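Local coordinates for pyridoxamine 5'-phosphate oxidase-related, FMN-binding protein (Mycobacterium smegmatis, PDB 6ECI) that binds flavin-adenine dinucleotide between the two subunits of its dimer and probably sequesters the cofactor, helping mycobacteria withstand hypoxic and oxidative stress, at residues T45-T50 and W114-P119; W13-S18 and Q76-I81; A59-N64 and A86-D91. All blocks are in the same frame, centred on the assembly; numbering follows the deposited sequence.

Contact 1. Residues T45-T50 and W114-P119. With FAD (flavin-adenine dinucleotide), chain U.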
loop_
_atom_site.group_PDB
_atom_site.type_symbol
_atom_site.label_atom_id
_atom_site.label_comp_id
_atom_site.label_asym_id
_atom_site.label_seq_id
_atom_site.Cartn_x
_atom_site.Cartn_y
_atom_site.Cartn_z
ATOM N N THR B 45 6.700 -13.483 -10.498
ATOM C CA THR B 45 7.582 -12.743 -9.606
ATOM C C THR B 45 7.243 -11.266 -9.731
ATOM O O THR B 45 6.687 -10.821 -10.739
ATOM C CB THR B 45 9.074 -12.961 -9.915
ATOM O OG1 THR B 45 9.424 -12.282 -11.129
ATOM C CG2 THR B 45 9.397 -14.438 -10.054
ATOM N N VAL B 46 7.585 -10.507 -8.696
ATOM C CA VAL B 46 7.305 -9.077 -8.639
ATOM C C VAL B 46 8.637 -8.355 -8.794
ATOM O O VAL B 46 9.431 -8.276 -7.849
ATOM C CB VAL B 46 6.591 -8.684 -7.340
ATOM C CG1 VAL B 46 6.271 -7.195 -7.335
ATOM C CG2 VAL B 46 5.323 -9.506 -7.166
ATOM N N LEU B 47 8.884 -7.820 -9.986
ATOM C CA LEU B 47 10.145 -7.161 -10.299
ATOM C C LEU B 47 10.052 -5.663 -10.051
ATOM O O LEU B 47 9.056 -5.025 -10.402
ATOM C CB LEU B 47 10.534 -7.413 -11.755
ATOM C CG LEU B 47 11.761 -6.648 -12.254
ATOM C CD1 LEU B 47 13.026 -7.147 -11.573
ATOM C CD2 LEU B 47 11.881 -6.766 -13.757
ATOM N N PHE B 48 11.099 -5.104 -9.449
ATOM C CA PHE B 48 11.195 -3.662 -9.284
ATOM C C PHE B 48 12.660 -3.263 -9.198
ATOM O O PHE B 48 13.548 -4.099 -9.009
ATOM C CB PHE B 48 10.425 -3.180 -8.049
ATOM C CG PHE B 48 10.970 -3.691 -6.744
ATOM C CD1 PHE B 48 10.686 -4.978 -6.314
ATOM C CD2 PHE B 48 11.741 -2.874 -5.933
ATOM C CE1 PHE B 48 11.174 -5.445 -5.106
ATOM C CE2 PHE B 48 12.230 -3.334 -4.725
ATOM C CZ PHE B 48 11.945 -4.619 -4.311
ATOM N N ARG B 49 12.904 -1.967 -9.354
ATOM C CA ARG B 49 14.231 -1.392 -9.220
ATOM C C ARG B 49 14.333 -0.642 -7.902
ATOM O O ARG B 49 13.346 -0.103 -7.392
ATOM C CB ARG B 49 14.553 -0.453 -10.388
ATOM C CG ARG B 49 15.208 -1.170 -11.555
ATOM C CD ARG B 49 15.330 -0.314 -12.808
ATOM N NE ARG B 49 15.159 1.119 -12.575
ATOM C CZ ARG B 49 16.158 1.953 -12.297
ATOM N NH1 ARG B 49 17.399 1.496 -12.205
ATOM N NH2 ARG B 49 15.919 3.244 -12.110
ATOM N N THR B 50 15.537 -0.623 -7.350
ATOM C CA THR B 50 15.797 -0.029 -6.051
ATOM C C THR B 50 16.842 1.065 -6.202
ATOM O O THR B 50 17.768 0.947 -7.013
ATOM C CB THR B 50 16.245 -1.106 -5.047
ATOM O OG1 THR B 50 15.313 -1.172 -3.960
ATOM C CG2 THR B 50 17.642 -0.836 -4.515
ATOM N N TRP B 114 18.275 -4.410 -9.560
ATOM C CA TRP B 114 17.048 -5.155 -9.786
ATOM C C TRP B 114 16.758 -6.067 -8.603
ATOM O O TRP B 114 17.645 -6.780 -8.125
ATOM C CB TRP B 114 17.150 -5.983 -11.065
ATOM C CG TRP B 114 17.387 -5.185 -12.307
ATOM C CD1 TRP B 114 18.587 -4.943 -12.911
ATOM C CD2 TRP B 114 16.396 -4.528 -13.102
ATOM N NE1 TRP B 114 18.403 -4.174 -14.035
ATOM C CE2 TRP B 114 17.067 -3.904 -14.174
ATOM C CE3 TRP B 114 15.007 -4.404 -13.012
ATOM C CZ2 TRP B 114 16.395 -3.167 -15.146
ATOM C CZ3 TRP B 114 14.342 -3.671 -13.978
ATOM C CH2 TRP B 114 15.036 -3.063 -15.031
ATOM N N VAL B 115 15.515 -6.043 -8.133
ATOM C CA VAL B 115 15.060 -6.895 -7.044
ATOM C C VAL B 115 13.778 -7.585 -7.485
ATOM O O VAL B 115 12.958 -6.995 -8.199
ATOM C CB VAL B 115 14.829 -6.086 -5.748
ATOM C CG1 VAL B 115 14.500 -7.011 -4.584
ATOM C CG2 VAL B 115 16.040 -5.227 -5.427
ATOM N N ARG B 116 13.609 -8.838 -7.072
ATOM C CA ARG B 116 12.386 -9.591 -7.317
ATOM C C ARG B 116 11.827 -10.090 -5.995
ATOM O O ARG B 116 12.576 -10.554 -5.131
ATOM C CB ARG B 116 12.621 -10.791 -8.239
ATOM C CG ARG B 116 12.894 -10.459 -9.691
ATOM C CD ARG B 116 12.946 -11.737 -10.517
ATOM N NE ARG B 116 13.627 -11.551 -11.794
ATOM C CZ ARG B 116 13.032 -11.151 -12.914
ATOM N NH1 ARG B 116 11.730 -10.888 -12.926
ATOM N NH2 ARG B 116 13.741 -11.015 -14.025
ATOM N N VAL B 117 10.512 -9.995 -5.842
ATOM C CA VAL B 117 9.823 -10.620 -4.721
ATOM C C VAL B 117 9.450 -12.029 -5.163
ATOM O O VAL B 117 8.528 -12.215 -5.961
ATOM C CB VAL B 117 8.589 -9.820 -4.290
ATOM C CG1 VAL B 117 7.880 -10.525 -3.143
ATOM C CG2 VAL B 117 8.987 -8.418 -3.882
ATOM N N LEU B 118 10.189 -13.022 -4.672
ATOM C CA LEU B 118 9.895 -14.409 -5.004
ATOM C C LEU B 118 8.758 -14.889 -4.110
ATOM O O LEU B 118 8.924 -14.979 -2.888
ATOM C CB LEU B 118 11.135 -15.286 -4.838
ATOM C CG LEU B 118 12.373 -14.828 -5.615
ATOM C CD1 LEU B 118 13.454 -15.893 -5.568
ATOM C CD2 LEU B 118 12.020 -14.476 -7.055
ATOM N N PRO B 119 7.600 -15.209 -4.677
ATOM C CA PRO B 119 6.415 -15.429 -3.845
ATOM C C PRO B 119 6.471 -16.748 -3.094
ATOM O O PRO B 119 6.862 -17.784 -3.636
ATOM C CB PRO B 119 5.267 -15.418 -4.860
ATOM C CG PRO B 119 5.893 -15.910 -6.109
ATOM C CD PRO B 119 7.313 -15.399 -6.108
HETATM P PA FAD U . 13.918 7.450 4.856
HETATM O O1A FAD U . 14.683 8.722 4.856
HETATM O O2A FAD U . 14.628 6.247 5.486
HETATM O O5B FAD U . 12.498 7.617 5.524
HETATM C C5B FAD U . 12.331 8.303 6.781
HETATM C C4B FAD U . 10.853 8.446 7.038
HETATM O O4B FAD U . 10.237 9.109 5.916
HETATM C C3B FAD U . 10.090 7.135 7.177
HETATM O O3B FAD U . 10.152 6.640 8.510
HETATM C C2B FAD U . 8.665 7.537 6.780
HETATM O O2B FAD U . 7.891 8.023 7.870
HETATM C C1B FAD U . 8.912 8.637 5.739
HETATM N N9A FAD U . 8.765 8.170 4.368
HETATM C C8A FAD U . 9.685 7.478 3.625
HETATM N N7A FAD U . 9.277 7.166 2.420
HETATM C C5A FAD U . 7.986 7.685 2.369
HETATM C C6A FAD U . 7.011 7.688 1.357
HETATM N N6A FAD U . 7.180 7.139 0.153
HETATM N N1A FAD U . 5.833 8.295 1.631
HETATM C C2A FAD U . 5.659 8.852 2.831
HETATM N N3A FAD U . 6.505 8.906 3.861
HETATM C C4A FAD U . 7.665 8.299 3.561
HETATM N N1 FAD U . 11.856 3.678 -4.484
HETATM C C2 FAD U . 12.503 2.687 -5.161
HETATM O O2 FAD U . 13.602 2.262 -4.789
HETATM N N3 FAD U . 11.924 2.141 -6.294
HETATM C C4 FAD U . 10.708 2.501 -6.840
HETATM O O4 FAD U . 10.297 1.941 -7.855
HETATM C C4X FAD U . 10.028 3.556 -6.111
HETATM N N5 FAD U . 8.869 3.963 -6.555
HETATM C C5X FAD U . 8.220 4.969 -5.855
HETATM C C6 FAD U . 6.982 5.416 -6.313
HETATM C C7 FAD U . 6.291 6.422 -5.646
HETATM C C7M FAD U . 4.957 6.880 -6.172
HETATM C C8 FAD U . 6.847 6.996 -4.490
HETATM C C8M FAD U . 6.127 8.091 -3.750
HETATM C C9 FAD U . 8.084 6.554 -4.030
HETATM C C9A FAD U . 8.769 5.548 -4.701
HETATM N N10 FAD U . 10.022 5.076 -4.258
HETATM C C10 FAD U . 10.680 4.080 -4.940
HETATM C "C1'" FAD U . 10.651 5.637 -3.057
HETATM C "C2'" FAD U . 10.591 4.696 -1.861
HETATM O "O2'" FAD U . 9.353 4.858 -1.168
HETATM C "C3'" FAD U . 11.758 5.003 -0.922
HETATM O "O3'" FAD U . 12.572 3.848 -0.754
HETATM C "C4'" FAD U . 11.301 5.499 0.445
HETATM O "O4'" FAD U . 10.876 6.851 0.281
HETATM C "C5'" FAD U . 12.365 5.363 1.516
HETATM O "O5'" FAD U . 13.543 6.087 1.107
HETATM P P FAD U . 14.498 6.767 2.161
HETATM O O1P FAD U . 14.981 8.114 1.614
HETATM O O2P FAD U . 15.577 5.849 2.590
HETATM O O3P FAD U . 13.517 7.058 3.373
#
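Arg49 lays its aliphatic chain over one face of the Trp114 indole: CG stands 3.7 Å from the centroid of the six-membered ring and 17° off its normal, a CH-pi contact. The guanidinium does not stack there, its plane being turned 67° from the ring; a bend at chi3 carries it on to the carbonyl of Lys111 and to Trp106. Next along the same face of the sheet, Leu47 puts CD1 against Trp114 CE3 at 3.7 Å and over the centre of the Arg116 guanidinium. The chain of Arg116, extended from CG to NE, brings NH1 to Thr45 OG1 at 3.2 Å, a bent bond with OG1 tilted from the guanidinium plane. Gln42 shares this corner, its OE1 taking the same NH1 and its O bonding Thr45 OG1, while Asp94 forms a salt bridge with NE.

On the other face Phe48 has CG between its backbone N and carbonyl carbon (chi1 64°), which lays the ring alongside Val115. Val115 CB sits over the ring face, 3.9 Å from its centroid, while Val117 CG2 comes to the ring edge. Phe48 and Val115 also exchange two nearly straight backbone bonds, N to O 2.9 Å each way.

Past this pair, N3 of the FAD isoalloxazine donates to Arg49 O at 2.9 Å. The arrangement is an antiparallel strand pair of the FMN-binding split-barrel fold, with the flavin held at a strand end.

Contact 2. Residues W13-S18 and Q76-I81; sequences WDLLKS and QGWSVI. With FAD (flavin-adenine dinucleotide), chain C.
Helix 9-16 packs here on the Trp78 and Val80 face of strand 77-88, whose Ser79 and Ile81 face meets FAD at the subunit interface. Leu15 and Trp78 carry the contact, their side chains lying alongside each other and pointing opposite ways. Leu15 CB stands 3.9 Å from the centroid of the six-membered ring and only 5° off its normal, a CH-pi contact over the indole face; CD1 continues over the ring fusion, 3.9 Å from Trp78 CD2. In Trp78, CG lies between the backbone N and carbonyl carbon (chi1 61°), which turns the indole toward Leu15.

Leu15 O lies near the far rim of that indole and accepts two bonds from one residue: Ser18 OG donates at 2.7 Å, in the carbonyl plane, and Ser18 N at 3.1 Å. Ser18 OG also lies 3.4 Å from Trp78 CZ2. Deeper in, Leu16 crosses Val80, with Leu16 CD2 3.6 Å from Val80 CB.

The intervening strand residues face the cofactor. Ser79 OG donates to adenine N1A at 2.8 Å, and Ile81 packs against C2A; Pro36 and Asn38 of the second subunit hydrogen-bond the same FAD. Flavin bound between two subunits is a feature of the FMN-binding split-barrel fold; here the strand carries the helix on one face and FAD on the other.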
loop_
_atom_site.group_PDB
_atom_site.type_symbol
_atom_site.label_atom_id
_atom_site.label_comp_id
_atom_site.label_asym_id
_atom_site.label_seq_id
_atom_site.Cartn_x
_atom_site.Cartn_y
_atom_site.Cartn_z
ATOM N N TRP B 13 -2.163 -12.925 -10.443
ATOM C CA TRP B 13 -0.957 -12.570 -11.185
ATOM C C TRP B 13 -1.277 -11.712 -12.402
ATOM O O TRP B 13 -0.464 -10.866 -12.793
ATOM C CB TRP B 13 -0.203 -13.832 -11.604
ATOM C CG TRP B 13 0.496 -14.508 -10.467
ATOM C CD1 TRP B 13 0.176 -15.711 -9.905
ATOM C CD2 TRP B 13 1.629 -14.016 -9.745
ATOM N NE1 TRP B 13 1.041 -15.996 -8.877
ATOM C CE2 TRP B 13 1.943 -14.972 -8.759
ATOM C CE3 TRP B 13 2.407 -12.859 -9.836
ATOM C CZ2 TRP B 13 3.004 -14.808 -7.870
ATOM C CZ3 TRP B 13 3.460 -12.697 -8.955
ATOM C CH2 TRP B 13 3.750 -13.667 -7.984
ATOM N N ASP B 14 -2.450 -11.907 -13.010
ATOM C CA ASP B 14 -2.844 -11.054 -14.125
ATOM C C ASP B 14 -3.382 -9.713 -13.639
ATOM O O ASP B 14 -3.057 -8.670 -14.215
ATOM C CB ASP B 14 -3.879 -11.762 -14.997
ATOM C CG ASP B 14 -3.242 -12.659 -16.037
ATOM O OD1 ASP B 14 -2.098 -12.368 -16.446
ATOM O OD2 ASP B 14 -3.884 -13.650 -16.447
ATOM N N LEU B 15 -4.201 -9.720 -12.583
ATOM C CA LEU B 15 -4.691 -8.465 -12.023
ATOM C C LEU B 15 -3.538 -7.551 -11.628
ATOM O O LEU B 15 -3.632 -6.326 -11.771
ATOM C CB LEU B 15 -5.594 -8.739 -10.821
ATOM C CG LEU B 15 -7.027 -9.169 -11.136
ATOM C CD1 LEU B 15 -7.801 -9.412 -9.858
ATOM C CD2 LEU B 15 -7.721 -8.131 -11.995
ATOM N N LEU B 16 -2.437 -8.129 -11.143
ATOM C CA LEU B 16 -1.258 -7.329 -10.827
ATOM C C LEU B 16 -0.692 -6.645 -12.065
ATOM O O LEU B 16 -0.140 -5.544 -11.967
ATOM C CB LEU B 16 -0.190 -8.204 -10.171
ATOM C CG LEU B 16 -0.442 -8.590 -8.716
ATOM C CD1 LEU B 16 0.738 -9.367 -8.154
ATOM C CD2 LEU B 16 -0.708 -7.342 -7.893
ATOM N N LYS B 17 -0.824 -7.273 -13.236
ATOM C CA LYS B 17 -0.303 -6.684 -14.464
ATOM C C LYS B 17 -1.139 -5.514 -14.963
ATOM O O LYS B 17 -0.724 -4.844 -15.915
ATOM C CB LYS B 17 -0.212 -7.746 -15.562
ATOM C CG LYS B 17 0.623 -8.953 -15.198
ATOM C CD LYS B 17 1.506 -9.365 -16.358
ATOM C CE LYS B 17 1.946 -10.809 -16.222
ATOM N NZ LYS B 17 0.782 -11.738 -16.254
ATOM N N SER B 18 -2.295 -5.251 -14.357
ATOM C CA SER B 18 -3.162 -4.167 -14.797
ATOM C C SER B 18 -2.800 -2.821 -14.175
ATOM O O SER B 18 -3.345 -1.797 -14.597
ATOM C CB SER B 18 -4.622 -4.493 -14.475
ATOM O OG SER B 18 -4.885 -4.349 -13.092
ATOM N N GLN B 76 -16.948 -1.802 -7.817
ATOM C CA GLN B 76 -16.181 -2.845 -7.151
ATOM C C GLN B 76 -14.687 -2.547 -7.203
ATOM O O GLN B 76 -14.227 -1.615 -7.867
ATOM C CB GLN B 76 -16.457 -4.217 -7.776
ATOM C CG GLN B 76 -17.669 -4.926 -7.209
ATOM C CD GLN B 76 -17.867 -6.300 -7.815
ATOM O OE1 GLN B 76 -17.811 -6.463 -9.034
ATOM N NE2 GLN B 76 -18.098 -7.297 -6.969
ATOM N N GLY B 77 -13.930 -3.373 -6.482
ATOM C CA GLY B 77 -12.485 -3.286 -6.475
ATOM C C GLY B 77 -11.883 -4.640 -6.171
ATOM O O GLY B 77 -12.584 -5.597 -5.835
ATOM N N TRP B 78 -10.561 -4.709 -6.303
ATOM C CA TRP B 78 -9.809 -5.925 -6.034
ATOM C C TRP B 78 -8.488 -5.545 -5.388
ATOM O O TRP B 78 -8.044 -4.398 -5.469
ATOM C CB TRP B 78 -9.550 -6.735 -7.314
ATOM C CG TRP B 78 -8.744 -5.970 -8.319
ATOM C CD1 TRP B 78 -9.224 -5.222 -9.350
ATOM C CD2 TRP B 78 -7.315 -5.856 -8.372
ATOM N NE1 TRP B 78 -8.186 -4.655 -10.047
ATOM C CE2 TRP B 78 -7.004 -5.028 -9.465
ATOM C CE3 TRP B 78 -6.270 -6.379 -7.604
ATOM C CZ2 TRP B 78 -5.691 -4.709 -9.810
ATOM C CZ3 TRP B 78 -4.970 -6.057 -7.944
ATOM C CH2 TRP B 78 -4.691 -5.233 -9.039
ATOM N N SER B 79 -7.851 -6.526 -4.751
ATOM C CA SER B 79 -6.506 -6.340 -4.236
ATOM C C SER B 79 -5.796 -7.682 -4.220
ATOM O O SER B 79 -6.427 -8.735 -4.097
ATOM C CB SER B 79 -6.506 -5.723 -2.835
ATOM O OG SER B 79 -7.002 -6.636 -1.878
ATOM N N VAL B 80 -4.473 -7.631 -4.351
ATOM C CA VAL B 80 -3.623 -8.815 -4.347
ATOM C C VAL B 80 -2.501 -8.581 -3.346
ATOM O O VAL B 80 -1.900 -7.501 -3.325
ATOM C CB VAL B 80 -3.054 -9.111 -5.749
ATOM C CG1 VAL B 80 -2.006 -10.207 -5.690
ATOM C CG2 VAL B 80 -4.172 -9.500 -6.700
ATOM N N ILE B 81 -2.232 -9.582 -2.509
ATOM C CA ILE B 81 -1.149 -9.533 -1.534
ATOM C C ILE B 81 -0.213 -10.705 -1.794
ATOM O O ILE B 81 -0.655 -11.857 -1.868
ATOM C CB ILE B 81 -1.674 -9.568 -0.087
ATOM C CG1 ILE B 81 -2.606 -8.386 0.175
ATOM C CG2 ILE B 81 -0.519 -9.536 0.898
ATOM C CD1 ILE B 81 -3.262 -8.425 1.535
HETATM P PA FAD C . -9.264 -13.355 6.620
HETATM O O1A FAD C . -10.208 -14.196 5.843
HETATM O O2A FAD C . -9.118 -13.725 8.098
HETATM O O5B FAD C . -7.838 -13.326 5.947
HETATM C C5B FAD C . -7.140 -14.545 5.613
HETATM C C4B FAD C . -6.010 -14.212 4.673
HETATM O O4B FAD C . -6.554 -13.745 3.422
HETATM C C3B FAD C . -5.088 -13.092 5.134
HETATM O O3B FAD C . -4.063 -13.582 5.993
HETATM C C2B FAD C . -4.516 -12.570 3.813
HETATM O O2B FAD C . -3.353 -13.279 3.405
HETATM C C1B FAD C . -5.678 -12.797 2.837
HETATM N N9A FAD C . -6.436 -11.589 2.534
HETATM C C8A FAD C . -7.426 -11.015 3.289
HETATM N N7A FAD C . -7.929 -9.919 2.774
HETATM C C5A FAD C . -7.209 -9.758 1.590
HETATM C C6A FAD C . -7.263 -8.781 0.581
HETATM N N6A FAD C . -8.097 -7.740 0.587
HETATM N N1A FAD C . -6.413 -8.921 -0.464
HETATM C C2A FAD C . -5.580 -9.963 -0.481
HETATM N N3A FAD C . -5.438 -10.939 0.417
HETATM C C4A FAD C . -6.295 -10.778 1.440
HETATM N N1 FAD C . -12.793 -3.952 4.321
HETATM C C2 FAD C . -13.399 -3.042 5.136
HETATM O O2 FAD C . -13.689 -3.313 6.306
HETATM N N3 FAD C . -13.701 -1.782 4.653
HETATM C C4 FAD C . -13.446 -1.317 3.379
HETATM O O4 FAD C . -13.761 -0.170 3.062
HETATM C C4X FAD C . -12.802 -2.292 2.520
HETATM N N5 FAD C . -12.524 -1.941 1.295
HETATM C C5X FAD C . -11.909 -2.876 0.476
HETATM C C6 FAD C . -11.605 -2.519 -0.837
HETATM C C7 FAD C . -10.989 -3.420 -1.699
HETATM C C7M FAD C . -10.674 -2.999 -3.110
HETATM C C8 FAD C . -10.666 -4.708 -1.240
HETATM C C8M FAD C . -10.002 -5.708 -2.148
HETATM C C9 FAD C . -10.968 -5.068 0.070
HETATM C C9A FAD C . -11.586 -4.164 0.926
HETATM N N10 FAD C . -11.911 -4.499 2.256
HETATM C C10 FAD C . -12.515 -3.585 3.083
HETATM C "C1'" FAD C . -11.584 -5.824 2.799
HETATM C "C2'" FAD C . -10.299 -5.819 3.621
HETATM O "O2'" FAD C . -9.244 -5.210 2.878
HETATM C "C3'" FAD C . -9.910 -7.256 3.966
HETATM O "O3'" FAD C . -10.104 -8.075 2.820
HETATM C "C4'" FAD C . -10.691 -7.850 5.136
HETATM O "O4'" FAD C . -10.666 -6.941 6.238
HETATM C "C5'" FAD C . -10.154 -9.200 5.558
HETATM O "O5'" FAD C . -11.006 -9.746 6.585
HETATM P P FAD C . -11.176 -11.301 6.758
HETATM O O1P FAD C . -12.036 -11.837 5.610
HETATM O O2P FAD C . -11.640 -11.630 8.126
HETATM O O3P FAD C . -9.702 -11.835 6.545
#

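Contact 3. Residues A59-N64 and A86-D91; sequences AAINNN and ARTVRD
Asn62 N donates to Ala86 O, N to O 2.6 Å with 154° at the hydrogen, and joins the turn after helix 55-60 to strand 77-88. Beside it Arg87 NE donates to Asn62 OD1 at 3.2 Å. This bond uses a lone pair of the amide oxygen and lies in both the carbonyl and the guanidinium plane, although the two side chains meet at about a right angle. Bends at chi2 (-108°) and chi3 fold the arginine chain back to the turn, and NH2 comes over to Asn62 CA. A weak bond from Ala86 N to Asn63 O continues the backbone link.

Asn62 occupies the third position of a type II beta turn running from Ala60 to Asn63, with positive phi (65°). The turn is closed by Asn63 N donating to Ala60 O, and Asn63 ND2 reaches back to Ala59 O.

Beside these bonds, Ala86 CB lies against Ala60 O at the helix end, and Ile61 CG2 meets Thr88 CG2 at 3.6 Å; Val115 adds to this apolar patch. The contact is a helix-terminating type II turn docked on a strand of the split barrel, on the way from helix 55-60 to strand 64-72.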
loop_
_atom_site.group_PDB
_atom_site.type_symbol
_atom_site.label_atom_id
_atom_site.label_comp_id
_atom_site.label_asym_id
_atom_site.label_seq_id
_atom_site.Cartn_x
_atom_site.Cartn_y
_atom_site.Cartn_z
ATOM N N ALA B 59 15.864 -2.546 4.180
ATOM C CA ALA B 59 14.677 -3.065 4.850
ATOM C C ALA B 59 14.087 -4.291 4.161
ATOM O O ALA B 59 13.615 -5.210 4.839
ATOM C CB ALA B 59 13.610 -1.972 4.955
ATOM N N ALA B 60 14.097 -4.330 2.830
ATOM C CA ALA B 60 13.378 -5.360 2.090
ATOM C C ALA B 60 14.273 -6.476 1.574
ATOM O O ALA B 60 13.900 -7.649 1.664
ATOM C CB ALA B 60 12.628 -4.735 0.909
ATOM N N ILE B 61 15.443 -6.133 1.033
ATOM C CA ILE B 61 16.266 -7.114 0.339
ATOM C C ILE B 61 16.722 -8.194 1.308
ATOM O O ILE B 61 17.211 -7.902 2.407
ATOM C CB ILE B 61 17.454 -6.414 -0.338
ATOM C CG1 ILE B 61 16.958 -5.572 -1.518
ATOM C CG2 ILE B 61 18.488 -7.430 -0.791
ATOM C CD1 ILE B 61 18.053 -4.848 -2.265
ATOM N N ASN B 62 16.540 -9.455 0.904
ATOM C CA ASN B 62 16.915 -10.643 1.675
ATOM C C ASN B 62 16.121 -10.780 2.973
ATOM O O ASN B 62 16.537 -11.502 3.887
ATOM C CB ASN B 62 18.421 -10.670 1.965
ATOM C CG ASN B 62 19.252 -10.738 0.701
ATOM O OD1 ASN B 62 18.978 -11.539 -0.193
ATOM N ND2 ASN B 62 20.264 -9.886 0.612
ATOM N N ASN B 63 14.978 -10.104 3.070
ATOM C CA ASN B 63 14.063 -10.243 4.192
ATOM C C ASN B 63 12.684 -10.633 3.678
ATOM O O ASN B 63 12.376 -10.493 2.490
ATOM C CB ASN B 63 13.960 -8.943 5.005
ATOM C CG ASN B 63 15.249 -8.597 5.721
ATOM O OD1 ASN B 63 15.866 -9.448 6.362
ATOM N ND2 ASN B 63 15.668 -7.338 5.610
ATOM N N ASN B 64 11.855 -11.132 4.588
ATOM C CA ASN B 64 10.473 -11.440 4.247
ATOM C C ASN B 64 9.685 -10.146 4.118
ATOM O O ASN B 64 9.704 -9.305 5.022
ATOM C CB ASN B 64 9.852 -12.342 5.310
ATOM C CG ASN B 64 10.626 -13.630 5.504
ATOM O OD1 ASN B 64 11.128 -14.217 4.544
ATOM N ND2 ASN B 64 10.738 -14.071 6.750
ATOM N N ALA B 86 12.460 -10.929 -0.883
ATOM C CA ALA B 86 13.058 -10.040 -1.869
ATOM C C ALA B 86 14.505 -10.458 -2.099
ATOM O O ALA B 86 15.301 -10.506 -1.156
ATOM C CB ALA B 86 12.985 -8.584 -1.412
ATOM N N ARG B 87 14.840 -10.761 -3.348
ATOM C CA ARG B 87 16.177 -11.193 -3.718
ATOM C C ARG B 87 16.655 -10.358 -4.895
ATOM O O ARG B 87 15.898 -10.115 -5.840
ATOM C CB ARG B 87 16.192 -12.687 -4.076
ATOM C CG ARG B 87 15.634 -13.597 -2.983
ATOM C CD ARG B 87 16.732 -14.397 -2.291
ATOM N NE ARG B 87 17.016 -13.940 -0.933
ATOM C CZ ARG B 87 16.794 -14.657 0.165
ATOM N NH1 ARG B 87 16.272 -15.872 0.078
ATOM N NH2 ARG B 87 17.090 -14.156 1.356
ATOM N N THR B 88 17.904 -9.908 -4.833
ATOM C CA THR B 88 18.449 -9.133 -5.934
ATOM C C THR B 88 18.723 -10.033 -7.136
ATOM O O THR B 88 18.879 -11.251 -7.017
ATOM C CB THR B 88 19.734 -8.413 -5.519
ATOM O OG1 THR B 88 20.814 -9.350 -5.470
ATOM C CG2 THR B 88 19.570 -7.770 -4.159
ATOM N N VAL B 89 18.782 -9.410 -8.307
ATOM C CA VAL B 89 19.006 -10.114 -9.562
ATOM C C VAL B 89 20.512 -10.212 -9.785
ATOM O O VAL B 89 21.172 -9.214 -10.088
ATOM C CB VAL B 89 18.305 -9.403 -10.724
ATOM C CG1 VAL B 89 18.765 -9.965 -12.053
ATOM C CG2 VAL B 89 16.795 -9.529 -10.574
ATOM N N ARG B 90 21.056 -11.419 -9.633
ATOM C CA ARG B 90 22.496 -11.676 -9.660
ATOM C C ARG B 90 22.826 -12.780 -10.657
ATOM O O ARG B 90 23.534 -13.738 -10.342
ATOM C CB ARG B 90 23.004 -12.079 -8.278
ATOM C CG ARG B 90 23.388 -10.939 -7.355
ATOM C CD ARG B 90 23.244 -11.370 -5.901
ATOM N NE ARG B 90 23.468 -12.805 -5.740
ATOM C CZ ARG B 90 22.562 -13.656 -5.267
ATOM N NH1 ARG B 90 21.363 -13.215 -4.904
ATOM N NH2 ARG B 90 22.852 -14.946 -5.159
ATOM N N ASP B 91 22.320 -12.662 -11.881
ATOM C CA ASP B 91 22.431 -13.777 -12.811
ATOM C C ASP B 91 22.158 -13.284 -14.222
ATOM O O ASP B 91 21.251 -12.478 -14.431
ATOM C CB ASP B 91 21.448 -14.891 -12.431
ATOM C CG ASP B 91 21.734 -16.190 -13.136
ATOM O OD1 ASP B 91 22.809 -16.311 -13.760
ATOM O OD2 ASP B 91 20.883 -17.098 -13.049
#

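How the contacts relate
Contact 1 lies nearest the centre of the chain, about 6 Å away, and is a sheet pairing of mostly buried residues; contacts 2 and 3 lie about 12 Å out, on opposite sides of that centre. The centres of contacts 2 and 3 are about 23 Å apart. Both use strand 77-88, the sheet neighbour of strand 114-119 in contact 1. Arg116 O to Arg87 N, 2.9 Å, ties contacts 1 and 3, whereas Trp13 packs on Pro119 and Thr45 to join contacts 1 and 2. Chemistry follows place: regular backbone bonds with CH-pi packing on both faces in contact 1, apolar helix packing in contact 2, turn and side-chain amide bonds at the more exposed contact 3. Contacts 1 and 2 reach different FAD copies.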